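Local structure of catechol 2,3-dioxygenase (Rhodococcus sp., 2WL9) at residues Gly242-Asp247 against Leu279-Gly284. The protein probably catalyses extradiol, meta-type ring cleavage of catechols with molecular oxygen at a mononuclear iron centre, as a type I extradiol dioxygenase in aromatic hydrocarbon breakdown. Numbering follows the deposited sequence.
Sequences GKHSND and LRDIFG
Over one face of the Phe283 ring, offset toward the rim, lies Lys243 CB, 4.3 Å from the ring centroid in a CH-pi contact. From CG, 3.6 Å from Phe283 CZ, to CE, the extended lysine chain passes along the CE1-CZ edge, and its NZ reaches a salt bridge with Asp221 of a second subunit. The His244 ring instead meets Asp281 at its edge: Asp281 OD1 sits in the ring plane, taking a weak hydrogen bond from His244 ND1 (3.2 Å), while OD2 approaches the same nitrogen obliquely. The two side chains run side by side, ring and carboxylate planes 79° apart. His244 NE2 is hydrogen-bonded to the hydroxyl of Tyr253, an iron ligand, which places His244 in the second shell and, with the weak bond at ND1, probably helps to fix the ring's rotation.

Along the backbone, Lys243 N gives to Phe283 O and Ile282 N to Lys243 O, each at 2.9 Å, and Ser245 OG donates to Arg280 O at 2.6 Å. A short, weakly bonded antiparallel pairing, continued by loop contacts, adds 283-284 to strand 242-243, which pairs in turn with strand 250-255 of the iron-bearing, glyoxalase-type sheet of the extradiol dioxygenase, beside its metal site.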
loop_
_atom_site.group_PDB
_atom_site.type_symbol
_atom_site.label_atom_id
_atom_site.label_comp_id
_atom_site.label_asym_id
_atom_site.label_seq_id
_atom_site.Cartn_x
_atom_site.Cartn_y
_atom_site.Cartn_z
ATOM N N GLY C 242 -28.212 2.277 18.984
ATOM C CA GLY C 242 -27.400 3.444 19.302
ATOM C C GLY C 242 -25.923 3.126 19.441
ATOM O O GLY C 242 -25.444 2.085 18.969
ATOM N N LYS C 243 -25.201 4.035 20.091
ATOM C CA LYS C 243 -23.761 3.906 20.258
ATOM C C LYS C 243 -23.306 4.361 21.632
ATOM O O LYS C 243 -23.579 5.492 22.040
ATOM C CB LYS C 243 -23.014 4.739 19.216
ATOM C CG LYS C 243 -22.908 4.117 17.858
ATOM C CD LYS C 243 -21.758 4.752 17.110
ATOM C CE LYS C 243 -21.655 4.228 15.698
ATOM N NZ LYS C 243 -20.750 5.100 14.911
ATOM N N HIS C 244 -22.603 3.475 22.330
ATOM C CA HIS C 244 -21.892 3.842 23.546
ATOM C C HIS C 244 -20.653 4.648 23.156
ATOM O O HIS C 244 -20.086 4.438 22.079
ATOM C CB HIS C 244 -21.460 2.592 24.314
ATOM C CG HIS C 244 -22.591 1.706 24.730
ATOM N ND1 HIS C 244 -23.552 2.100 25.638
ATOM C CD2 HIS C 244 -22.900 0.433 24.385
ATOM C CE1 HIS C 244 -24.415 1.117 25.817
ATOM N NE2 HIS C 244 -24.041 0.093 25.071
ATOM N N SER C 245 -20.229 5.562 24.026
ATOM C CA SER C 245 -19.034 6.363 23.748
ATOM C C SER C 245 -17.737 5.559 23.851
ATOM O O SER C 245 -16.715 5.944 23.268
ATOM C CB SER C 245 -18.974 7.598 24.649
ATOM O OG SER C 245 -20.087 8.437 24.419
ATOM N N ASN C 246 -17.771 4.441 24.574
ATOM C CA ASN C 246 -16.557 3.651 24.748
ATOM C C ASN C 246 -16.186 2.759 23.558
ATOM O O ASN C 246 -15.095 2.905 23.003
ATOM C CB ASN C 246 -16.505 2.918 26.109
ATOM C CG ASN C 246 -17.632 1.897 26.312
ATOM O OD1 ASN C 246 -18.612 1.851 25.576
ATOM N ND2 ASN C 246 -17.479 1.067 27.343
ATOM N N ASP C 247 -17.073 1.853 23.154
ATOM C CA ASP C 247 -16.745 0.969 22.037
ATOM C C ASP C 247 -17.115 1.574 20.687
ATOM O O ASP C 247 -16.633 1.112 19.655
ATOM C CB ASP C 247 -17.351 -0.435 22.204
ATOM C CG ASP C 247 -18.854 -0.421 22.450
ATOM O OD1 ASP C 247 -19.524 0.603 22.185
ATOM O OD2 ASP C 247 -19.372 -1.464 22.912
ATOM N N LEU C 279 -19.223 10.377 30.218
ATOM C CA LEU C 279 -20.358 10.673 31.092
ATOM C C LEU C 279 -21.681 10.260 30.462
ATOM O O LEU C 279 -22.711 10.187 31.147
ATOM C CB LEU C 279 -20.375 12.146 31.501
ATOM C CG LEU C 279 -19.164 12.731 32.230
ATOM C CD1 LEU C 279 -19.467 14.173 32.585
ATOM C CD2 LEU C 279 -18.789 11.938 33.483
ATOM N N ARG C 280 -21.640 9.962 29.164
ATOM C CA ARG C 280 -22.834 9.566 28.412
ATOM C C ARG C 280 -22.493 8.846 27.105
ATOM O O ARG C 280 -21.326 8.757 26.728
ATOM C CB ARG C 280 -23.734 10.778 28.132
ATOM C CG ARG C 280 -23.126 11.832 27.214
ATOM C CD ARG C 280 -24.206 12.725 26.639
ATOM N NE ARG C 280 -24.702 12.206 25.366
ATOM C CZ ARG C 280 -25.674 12.762 24.647
ATOM N NH1 ARG C 280 -26.292 13.855 25.084
ATOM N NH2 ARG C 280 -26.033 12.217 23.490
ATOM N N ASP C 281 -23.534 8.342 26.438
ATOM C CA ASP C 281 -23.451 7.670 25.140
ATOM C C ASP C 281 -23.516 8.691 23.998
ATOM O O ASP C 281 -23.844 9.862 24.220
ATOM C CB ASP C 281 -24.630 6.706 24.984
ATOM C CG ASP C 281 -24.433 5.385 25.716
ATOM O OD1 ASP C 281 -23.422 5.199 26.430
ATOM O OD2 ASP C 281 -25.315 4.516 25.548
ATOM N N ILE C 282 -23.219 8.241 22.779
ATOM C CA ILE C 282 -23.180 9.131 21.606
ATOM C C ILE C 282 -24.584 9.452 21.090
ATOM O O ILE C 282 -24.990 10.616 21.088
ATOM C CB ILE C 282 -22.272 8.577 20.461
ATOM C CG1 ILE C 282 -20.908 8.155 21.011
ATOM C CG2 ILE C 282 -22.081 9.638 19.351
ATOM C CD1 ILE C 282 -19.990 7.444 19.994
ATOM N N PHE C 283 -25.318 8.426 20.658
ATOM C CA PHE C 283 -26.702 8.592 20.197
ATOM C C PHE C 283 -27.532 7.325 20.430
ATOM O O PHE C 283 -26.985 6.274 20.764
ATOM C CB PHE C 283 -26.760 9.034 18.720
ATOM C CG PHE C 283 -26.205 8.023 17.747
ATOM C CD1 PHE C 283 -24.888 8.119 17.302
ATOM C CD2 PHE C 283 -26.997 6.984 17.265
ATOM C CE1 PHE C 283 -24.367 7.187 16.398
ATOM C CE2 PHE C 283 -26.479 6.045 16.366
ATOM C CZ PHE C 283 -25.171 6.149 15.934
ATOM N N GLY C 284 -28.849 7.437 20.253
ATOM C CA GLY C 284 -29.756 6.303 20.408
ATOM C C GLY C 284 -29.642 5.642 21.768
ATOM O O GLY C 284 -29.370 6.313 22.761
#